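Local atomic coordinates of ABC transporter periplasmic substrate-binding protein (Desulfovibrio alaskensis, PDB entry 5MY5), a protein that binds tungstate with high selectivity in the periplasm and probably delivers it to an ABC transporter for uptake into the cell. Residues L128-I131 with A132-A136; K149-K152 with S153-Q157; G121-V124 with A125-L128. The protein carries 2 engineered substitutions. All blocks are in the same frame, centred on the assembly; numbering follows the deposited sequence.

The three contacts lie in one part of the fold and show how two neighbouring helices are built. Contact 3 opens helix 124-133 with a threonine cap, and contact 1 closes the same helix with a Schellman turn; Leu128 belongs to both. Contact 2 follows the later turns of helix 146-155, which packs against the first helix through Leu154 and Trp155. Contact 2 mixes buried and exposed sides: an indole and a carboxylate meet in the interior, while its lysines face outward. Contact 1 is the outermost, with a salt bridge and a hydrated sodium ion, whereas contact 3 combines an exposed hydroxyl cap with a buried aliphatic face.

Contact 1. Residues L128-I131 with A132-A136; sequences LGKI and AADNA. Engineered in segment 128-131: Lys130 (natural residue Arg). With NA (sodium ion), chain B.
Lys130 NZ is gripped twice, by Asp134 OD2 at 2.5 Å in a short salt bridge and by the backbone oxygen of Ala117. Lys130 is an engineered residue in place of the natural arginine, and it stands one turn before the aspartate at the C-terminal end of helix 124-133, where the chain leaves the helix in a Schellman motif. The lysine leaves the helix with CG opposite the backbone nitrogen; bends at chi2 (60°) and again at chi4 then bring the amino group round to the carboxylate one turn further on. NZ meets OD2 on the syn side but stands 33° out of the carboxylate plane.

The turn itself is closed by two backbone bonds. Ala136 N donates to Ile131 O at 2.9 Å, and within this wider loop Asn135 N donates to Ala132 O at 3.1 Å. Asn135 supplies the positive phi (55°) that the motif needs. The residues joined by the wider bond also meet through their side chains: Ile131 CG2 lies 4.2 Å from Ala136 CB, the apolar contact that commonly accompanies a Schellman turn. On the inner side, Ile131 packs on Phe138 and Tyr189, and Ala136 also touches Tyr189.

Outside, the turn presents oxygen atoms to a cation. Asn135 OD1 binds the sodium ion at 2.4 Å, and five waters complete a roughly octahedral shell in which water 4 stands opposite OD1. The C-terminal end of a helix would tend to favour such a positive charge. Helix and ion are joined a second time through a water, since water 2, itself a ligand of the sodium, donates to Ala132 O at 2.8 Å.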
ATOM      1  N   LEU A 128     -10.923 -13.031  10.908  1.00 17.51           N
ATOM      2  CA  LEU A 128     -10.362 -14.143  10.101  1.00 17.29           C
ATOM      3  C   LEU A 128     -10.600 -15.435  10.807  1.00 18.94           C
ATOM      4  O   LEU A 128     -10.987 -16.425  10.185  1.00 19.98           O
ATOM      5  CB  LEU A 128      -8.891 -13.897   9.773  1.00 18.09           C
ATOM      6  CG  LEU A 128      -8.587 -12.716   8.804  1.00 17.72           C
ATOM      7  CD1 LEU A 128      -7.120 -12.704   8.537  1.00 19.21           C
ATOM      8  CD2 LEU A 128      -9.464 -12.723   7.576  1.00 19.17           C
ATOM      9  N   GLY A 129     -10.461 -15.458  12.143  1.00 18.27           N
ATOM     10  CA  GLY A 129     -10.761 -16.725  12.852  1.00 20.51           C
ATOM     11  C   GLY A 129     -12.197 -17.113  12.783  1.00 20.18           C
ATOM     12  O   GLY A 129     -12.520 -18.313  12.701  1.00 22.23           O
ATOM     13  N   LYS A 130     -13.094 -16.170  12.813  1.00 18.00           N
ATOM     14  CA  LYS A 130     -14.486 -16.376  12.715  1.00 19.85           C
ATOM     15  C   LYS A 130     -14.935 -16.824  11.349  1.00 21.96           C
ATOM     16  O   LYS A 130     -15.793 -17.677  11.201  1.00 22.33           O
ATOM     17  CB  LYS A 130     -15.244 -15.119  13.174  1.00 23.13           C
ATOM     18  CG  LYS A 130     -16.756 -15.250  13.141  1.00 25.19           C
ATOM     19  CD  LYS A 130     -17.162 -16.379  14.050  1.00 28.92           C
ATOM     20  CE  LYS A 130     -18.556 -16.236  14.597  1.00 25.00           C
ATOM     21  NZ  LYS A 130     -19.655 -16.140  13.594  1.00 26.11           N
ATOM     22  N   ILE A 131     -14.364 -16.207  10.284  1.00 19.36           N
ATOM     23  CA  ILE A 131     -14.639 -16.628   8.891  1.00 18.11           C
ATOM     24  C   ILE A 131     -14.228 -18.091   8.731  1.00 16.42           C
ATOM     25  O   ILE A 131     -14.980 -18.882   8.128  1.00 19.33           O
ATOM     26  CB  ILE A 131     -13.876 -15.631   7.924  1.00 18.19           C
ATOM     27  CG1 ILE A 131     -14.606 -14.314   7.833  1.00 19.22           C
ATOM     28  CG2 ILE A 131     -13.598 -16.301   6.578  1.00 18.71           C
ATOM     29  CD1 ILE A 131     -13.693 -13.149   7.371  1.00 20.40           C
ATOM     30  N   ALA A 132     -13.053 -18.397   9.229  1.00 18.18           N
ATOM     31  CA  ALA A 132     -12.448 -19.788   9.179  1.00 19.97           C
ATOM     32  C   ALA A 132     -13.402 -20.728   9.958  1.00 24.58           C
ATOM     33  O   ALA A 132     -13.780 -21.796   9.420  1.00 25.58           O
ATOM     34  CB  ALA A 132     -11.070 -19.874   9.712  1.00 21.26           C
ATOM     35  N   ALA A 133     -13.870 -20.331  11.139  1.00 22.26           N
ATOM     36  CA  ALA A 133     -14.684 -21.203  11.989  1.00 23.71           C
ATOM     37  C   ALA A 133     -16.043 -21.460  11.368  1.00 25.34           C
ATOM     38  O   ALA A 133     -16.535 -22.612  11.462  1.00 28.89           O
ATOM     39  CB  ALA A 133     -14.853 -20.561  13.379  1.00 25.70           C
ATOM     40  N   ASP A 134     -16.645 -20.478  10.682  1.00 19.73           N
ATOM     41  CA  ASP A 134     -17.928 -20.545  10.069  1.00 23.21           C
ATOM     42  C   ASP A 134     -17.813 -21.106   8.633  1.00 19.97           C
ATOM     43  O   ASP A 134     -18.862 -21.240   7.921  1.00 24.21           O
ATOM     44  CB  ASP A 134     -18.676 -19.173  10.088  1.00 27.01           C
ATOM     45  CG  ASP A 134     -19.167 -18.786  11.526  1.00 28.33           C
ATOM     46  OD1 ASP A 134     -18.877 -19.491  12.519  1.00 32.85           O
ATOM     47  OD2 ASP A 134     -19.877 -17.785  11.673  1.00 35.75           O
ATOM     48  N   ASN A 135     -16.600 -21.375   8.160  1.00 21.61           N
ATOM     49  CA  ASN A 135     -16.376 -21.779   6.755  1.00 20.63           C
ATOM     50  C   ASN A 135     -16.944 -20.805   5.756  1.00 23.13           C
ATOM     51  O   ASN A 135     -17.477 -21.157   4.694  1.00 23.22           O
ATOM     52  CB  ASN A 135     -16.958 -23.160   6.463  1.00 22.32           C
ATOM     53  CG  ASN A 135     -16.203 -24.303   7.163  1.00 26.21           C
ATOM     54  OD1 ASN A 135     -15.045 -24.197   7.651  1.00 29.04           O
ATOM     55  ND2 ASN A 135     -16.777 -25.446   7.035  1.00 29.03           N
ATOM     56  N   ALA A 136     -16.919 -19.513   6.094  1.00 21.40           N
ATOM     57  CA  ALA A 136     -17.385 -18.512   5.154  1.00 19.74           C
ATOM     58  C   ALA A 136     -16.388 -18.389   3.985  1.00 17.85           C
ATOM     59  O   ALA A 136     -15.213 -18.543   4.161  1.00 20.03           O
ATOM     60  CB  ALA A 136     -17.597 -17.134   5.825  1.00 20.25           C
TER
HETATM   61 NA    NA B 301     -13.391 -25.577   8.639  0.80 27.87          NA
HETATM   62  O   HOH W   1     -14.102 -24.925  10.515  1.00 37.62           O
HETATM   63  O   HOH W   2     -12.007 -23.825   8.608  1.00 28.70           O
HETATM   64  O   HOH W   3     -14.520 -27.200   8.946  1.00 35.53           O
HETATM   65  O   HOH W   4     -11.776 -26.654   9.349  1.00 39.99           O
HETATM   66  O   HOH W   5     -12.662 -25.922   6.690  1.00 37.13           O

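Contact 2. Residues K149-K152 with S153-Q157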
ATOM      1  N   LYS A 149       0.613 -10.984  -0.576  1.00 19.84           N
ATOM      2  CA  LYS A 149       1.541 -11.160   0.497  1.00 20.46           C
ATOM      3  C   LYS A 149       1.037 -10.597   1.863  1.00 20.12           C
ATOM      4  O   LYS A 149       1.193 -11.244   2.910  1.00 22.02           O
ATOM      5  CB  LYS A 149       2.874 -10.549   0.080  1.00 22.59           C
ATOM      6  CG  LYS A 149       3.638 -11.448  -0.888  1.00 30.39           C
ATOM      7  CD  LYS A 149       4.778 -10.682  -1.555  1.00 35.59           C
ATOM      8  CE  LYS A 149       5.410 -11.521  -2.646  1.00 39.91           C
ATOM      9  NZ  LYS A 149       6.393 -10.670  -3.370  1.00 46.10           N
ATOM     10  N   MET A 150       0.434  -9.395   1.844  1.00 18.84           N
ATOM     11  CA  MET A 150      -0.168  -8.838   2.990  1.00 18.43           C
ATOM     12  C   MET A 150      -1.292  -9.711   3.545  1.00 17.06           C
ATOM     13  O   MET A 150      -1.301 -10.040   4.745  1.00 20.16           O
ATOM     14  CB  MET A 150      -0.690  -7.461   2.622  1.00 19.92           C
ATOM     15  CG  MET A 150      -1.447  -6.664   3.643  1.00 25.35           C
ATOM     16  SD  MET A 150      -0.561  -6.498   5.197  1.00 31.07           S
ATOM     17  CE  MET A 150      -1.988  -6.034   6.080  1.00 32.51           C
ATOM     18  N   GLU A 151      -2.147 -10.210   2.645  1.00 17.46           N
ATOM     19  CA  GLU A 151      -3.246 -11.087   3.072  1.00 17.65           C
ATOM     20  C   GLU A 151      -2.703 -12.359   3.708  1.00 18.26           C
ATOM     21  O   GLU A 151      -3.163 -12.776   4.799  1.00 17.35           O
ATOM     22  CB  GLU A 151      -4.184 -11.372   1.921  1.00 17.20           C
ATOM     23  CG  GLU A 151      -5.336 -12.361   2.187  1.00 16.70           C
ATOM     24  CD  GLU A 151      -5.175 -13.707   1.527  1.00 18.64           C
ATOM     25  OE1 GLU A 151      -4.651 -13.719   0.383  1.00 17.79           O
ATOM     26  OE2 GLU A 151      -5.616 -14.695   2.144  1.00 19.18           O
ATOM     27  N   LYS A 152      -1.686 -12.955   3.069  1.00 19.23           N
ATOM     28  CA  LYS A 152      -1.130 -14.176   3.651  1.00 20.14           C
ATOM     29  C   LYS A 152      -0.575 -13.885   5.025  1.00 19.88           C
ATOM     30  O   LYS A 152      -0.709 -14.724   5.930  1.00 23.49           O
ATOM     31  CB  LYS A 152      -0.004 -14.723   2.818  1.00 21.48           C
ATOM     32  CG  LYS A 152      -0.561 -15.432   1.620  1.00 23.16           C
ATOM     33  CD  LYS A 152       0.460 -16.227   0.779  1.00 26.45           C
ATOM     34  CE  LYS A 152       1.236 -15.333  -0.151  1.00 28.25           C
ATOM     35  NZ  LYS A 152       2.322 -16.075  -0.889  1.00 32.51           N
ATOM     36  N   SER A 153       0.058 -12.736   5.210  1.00 20.73           N
ATOM     37  CA  SER A 153       0.660 -12.374   6.480  1.00 21.97           C
ATOM     38  C   SER A 153      -0.385 -12.296   7.579  1.00 25.24           C
ATOM     39  O   SER A 153      -0.050 -12.536   8.730  1.00 26.04           O
ATOM     40  CB  SER A 153       1.480 -11.061   6.414  1.00 23.92           C
ATOM     41  OG  SER A 153       0.702  -9.862   6.494  1.00 25.03           O
ATOM     42  N   LEU A 154      -1.617 -11.880   7.254  1.00 21.50           N
ATOM     43  CA  LEU A 154      -2.696 -11.757   8.244  1.00 21.53           C
ATOM     44  C   LEU A 154      -3.097 -13.085   8.836  1.00 22.81           C
ATOM     45  O   LEU A 154      -3.334 -13.222  10.081  1.00 23.96           O
ATOM     46  CB  LEU A 154      -3.949 -11.160   7.645  1.00 20.66           C
ATOM     47  CG  LEU A 154      -3.827  -9.746   7.032  1.00 20.71           C
ATOM     48  CD1 LEU A 154      -5.138  -9.194   6.566  1.00 22.50           C
ATOM     49  CD2 LEU A 154      -3.175  -8.761   7.974  1.00 21.42           C
ATOM     50  N   TRP A 155      -3.155 -14.110   7.994  1.00 21.39           N
ATOM     51  CA  TRP A 155      -3.514 -15.411   8.466  1.00 21.56           C
ATOM     52  C   TRP A 155      -2.493 -15.948   9.407  1.00 25.54           C
ATOM     53  O   TRP A 155      -2.839 -16.766  10.240  1.00 27.75           O
ATOM     54  CB  TRP A 155      -3.738 -16.402   7.305  1.00 20.66           C
ATOM     55  CG  TRP A 155      -4.925 -16.101   6.518  1.00 17.05           C
ATOM     56  CD1 TRP A 155      -4.986 -15.416   5.248  1.00 17.34           C
ATOM     57  CD2 TRP A 155      -6.335 -16.368   6.833  1.00 17.20           C
ATOM     58  NE1 TRP A 155      -6.249 -15.304   4.888  1.00 18.82           N
ATOM     59  CE2 TRP A 155      -7.126 -15.872   5.802  1.00 18.07           C
ATOM     60  CE3 TRP A 155      -6.974 -17.009   7.913  1.00 17.30           C
ATOM     61  CZ2 TRP A 155      -8.523 -16.008   5.776  1.00 16.69           C
ATOM     62  CZ3 TRP A 155      -8.275 -17.144   7.910  1.00 17.81           C
ATOM     63  CH2 TRP A 155      -9.106 -16.639   6.891  1.00 18.01           C
ATOM     64  N   LYS A 156      -1.235 -15.566   9.222  1.00 27.05           N
ATOM     65  CA  LYS A 156      -0.159 -16.051  10.090  1.00 36.15           C
ATOM     66  C   LYS A 156      -0.335 -15.678  11.548  1.00 35.29           C
ATOM     67  O   LYS A 156       0.285 -16.315  12.392  1.00 35.38           O
ATOM     68  CB  LYS A 156       1.210 -15.566   9.591  1.00 39.49           C
ATOM     69  CG  LYS A 156       1.678 -16.271   8.348  1.00 48.79           C
ATOM     70  CD  LYS A 156       2.519 -17.504   8.656  1.00 54.33           C
ATOM     71  CE  LYS A 156       3.248 -17.974   7.407  1.00 60.51           C
ATOM     72  NZ  LYS A 156       4.513 -17.211   7.203  1.00 63.30           N
ATOM     73  N   GLN A 157      -1.191 -14.709  11.858  1.00 38.96           N
ATOM     74  CA  GLN A 157      -1.478 -14.262  13.205  1.00 40.16           C
ATOM     75  C   GLN A 157      -2.755 -14.780  13.850  1.00 40.50           C
ATOM     76  O   GLN A 157      -3.066 -14.328  14.957  1.00 47.92           O
ATOM     77  CB  GLN A 157      -1.549 -12.720  13.227  1.00 48.52           C
ATOM     78  CG  GLN A 157      -0.417 -11.981  12.532  1.00 49.11           C
ATOM     79  CD  GLN A 157       0.974 -12.315  13.089  1.00 56.20           C
ATOM     80  OE1 GLN A 157       1.783 -12.996  12.441  1.00 53.57           O
ATOM     81  NE2 GLN A 157       1.268 -11.804  14.281  1.00 55.60           N
TER
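Trp155 NE1 donates to Glu151 OE2 at 2.9 Å, one turn back along helix 146-155. The carboxylate stands almost perpendicular to the indole, their planes 88° apart, and OE2 receives the N-H on its anti lone pair while lying somewhat off the ring plane. The bond is far from straight, at 131°. On the neighbouring flank Ser153 OG donates to a lone pair of Met150 O at 2.7 Å; with chi1 at 81°, OG sits between the backbone nitrogen and the carbonyl carbon and points back at that carbonyl of the preceding turn. The same oxygen also accepts from Leu154 N, so two donors hold it. Beyond it, the Met150 methyl CE rests on Leu154 CD2 at 3.5 Å.

A second shell fixes the carboxylate. Ser140 bonds OE1 through its hydroxyl, and Tyr169 OH bonds OE2, leaving that oxygen shared between a phenol and an indole. Phe138 meets the Trp155 ring edge-to-face, while Met191 touches Met150, Glu151 and Leu154. Ser140 and Phe138 come from strand 138-140 and Tyr169 from strand 169-171, the two parallel strands that helix 146-155 connects. Glu151 therefore ties together a beta-alpha-beta crossover, typical of the alpha/beta lobes of periplasmic binding proteins.

Contact 3. Residues G121-V124 with A125-L128; sequences GMTV and AAAL
Val124 and Leu128 form the tight side of this helix start. Their side chains run side by side in the same direction, and Val124 CG1 meets Leu128 CD1 at 4.0 Å. CG1 takes the position opposite the backbone nitrogen (chi1 166°), which turns it toward the leucine one turn on. Between the two residues, Leu128 N donates to Val124 O at 2.9 Å, following the bond from Ala127 N to Thr123 O that opens the helix.

The exposed side is held by polar atoms instead. Thr123 is the N-cap: its OG1, set between the backbone nitrogen and the carbonyl carbon (chi1 66°), accepts from Ala126 N at 3.1 Å in a nearly straight bond of 161°. The hydroxyl thereby serves an amide that has no preceding helical turn, and it also lies 3.3 Å from Ala126 CB.

An apolar seal separates the two sides. Met122 CB approaches the buried Ala127 CB at 4.2 Å, the pairing across a helix start known as a hydrophobic staple. Its extended chain lays SD against Ala126, 3.8 Å from its O and 4.1 Å from its CB, on the more exposed side.

Asp217 adds to the cap by taking the amide hydrogen of Val124 on OD2. Inward, Val124 packs on Leu154 of helix 146-155, and both Val124 and Ala127 rest on Val214 of strand 210-214, wedging the start of helix 124-133 between helix and strand.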
ATOM      1  N   GLY A 121     -16.712  -4.950  12.809  1.00 27.48           N
ATOM      2  CA  GLY A 121     -16.165  -4.317  13.989  1.00 32.64           C
ATOM      3  C   GLY A 121     -15.284  -5.213  14.827  1.00 32.47           C
ATOM      4  O   GLY A 121     -14.812  -4.812  15.933  1.00 34.51           O
ATOM      5  N   MET A 122     -14.992  -6.433  14.325  1.00 24.69           N
ATOM      6  CA  MET A 122     -14.029  -7.251  15.031  1.00 26.92           C
ATOM      7  C   MET A 122     -12.614  -6.801  14.672  1.00 22.94           C
ATOM      8  O   MET A 122     -12.443  -6.094  13.697  1.00 26.62           O
ATOM      9  CB  MET A 122     -14.186  -8.729  14.605  1.00 24.94           C
ATOM     10  CG  MET A 122     -15.379  -9.447  15.214  1.00 24.04           C
ATOM     11  SD  MET A 122     -15.382 -11.201  14.707  1.00 26.90           S
ATOM     12  CE  MET A 122     -16.674 -11.920  15.751  1.00 24.13           C
ATOM     13  N   THR A 123     -11.641  -7.200  15.451  1.00 22.51           N
ATOM     14  CA  THR A 123     -10.254  -7.123  15.027  1.00 22.01           C
ATOM     15  C   THR A 123     -10.003  -8.066  13.836  1.00 20.27           C
ATOM     16  O   THR A 123     -10.758  -8.996  13.564  1.00 21.63           O
ATOM     17  CB  THR A 123      -9.317  -7.565  16.110  1.00 23.15           C
ATOM     18  OG1 THR A 123      -9.537  -8.954  16.349  1.00 24.11           O
ATOM     19  CG2 THR A 123      -9.560  -6.760  17.435  1.00 24.63           C
ATOM     20  N   VAL A 124      -8.960  -7.787  13.099  1.00 22.34           N
ATOM     21  CA  VAL A 124      -8.544  -8.704  11.973  1.00 19.62           C
ATOM     22  C   VAL A 124      -8.369 -10.132  12.414  1.00 19.63           C
ATOM     23  O   VAL A 124      -8.947 -11.052  11.799  1.00 18.55           O
ATOM     24  CB  VAL A 124      -7.201  -8.217  11.336  1.00 20.09           C
ATOM     25  CG1 VAL A 124      -6.536  -9.270  10.427  1.00 22.35           C
ATOM     26  CG2 VAL A 124      -7.502  -7.001  10.535  1.00 22.03           C
ATOM     27  N   ALA A 125      -7.679 -10.380  13.482  1.00 20.32           N
ATOM     28  CA  ALA A 125      -7.508 -11.738  13.954  1.00 23.08           C
ATOM     29  C   ALA A 125      -8.806 -12.415  14.311  1.00 20.88           C
ATOM     30  O   ALA A 125      -9.020 -13.617  13.987  1.00 20.48           O
ATOM     31  CB  ALA A 125      -6.471 -11.856  15.061  1.00 27.18           C
ATOM     32  N   ALA A 126      -9.712 -11.733  14.996  1.00 22.62           N
ATOM     33  CA  ALA A 126     -11.008 -12.336  15.363  1.00 21.48           C
ATOM     34  C   ALA A 126     -11.869 -12.562  14.158  1.00 21.05           C
ATOM     35  O   ALA A 126     -12.542 -13.579  14.007  1.00 20.41           O
ATOM     36  CB  ALA A 126     -11.699 -11.453  16.392  1.00 22.03           C
ATOM     37  N   ALA A 127     -11.774 -11.650  13.165  1.00 17.99           N
ATOM     38  CA  ALA A 127     -12.636 -11.746  11.992  1.00 18.86           C
ATOM     39  C   ALA A 127     -12.215 -12.953  11.149  1.00 16.46           C
ATOM     40  O   ALA A 127     -13.073 -13.712  10.669  1.00 16.74           O
ATOM     41  CB  ALA A 127     -12.589 -10.457  11.128  1.00 18.73           C
ATOM     42  N   LEU A 128     -10.923 -13.031  10.908  1.00 17.51           N
ATOM     43  CA  LEU A 128     -10.362 -14.143  10.101  1.00 17.29           C
ATOM     44  C   LEU A 128     -10.600 -15.435  10.807  1.00 18.94           C
ATOM     45  O   LEU A 128     -10.987 -16.425  10.185  1.00 19.98           O
ATOM     46  CB  LEU A 128      -8.891 -13.897   9.773  1.00 18.09           C
ATOM     47  CG  LEU A 128      -8.587 -12.716   8.804  1.00 17.72           C
ATOM     48  CD1 LEU A 128      -7.120 -12.704   8.537  1.00 19.21           C
ATOM     49  CD2 LEU A 128      -9.464 -12.723   7.576  1.00 19.17           C
TER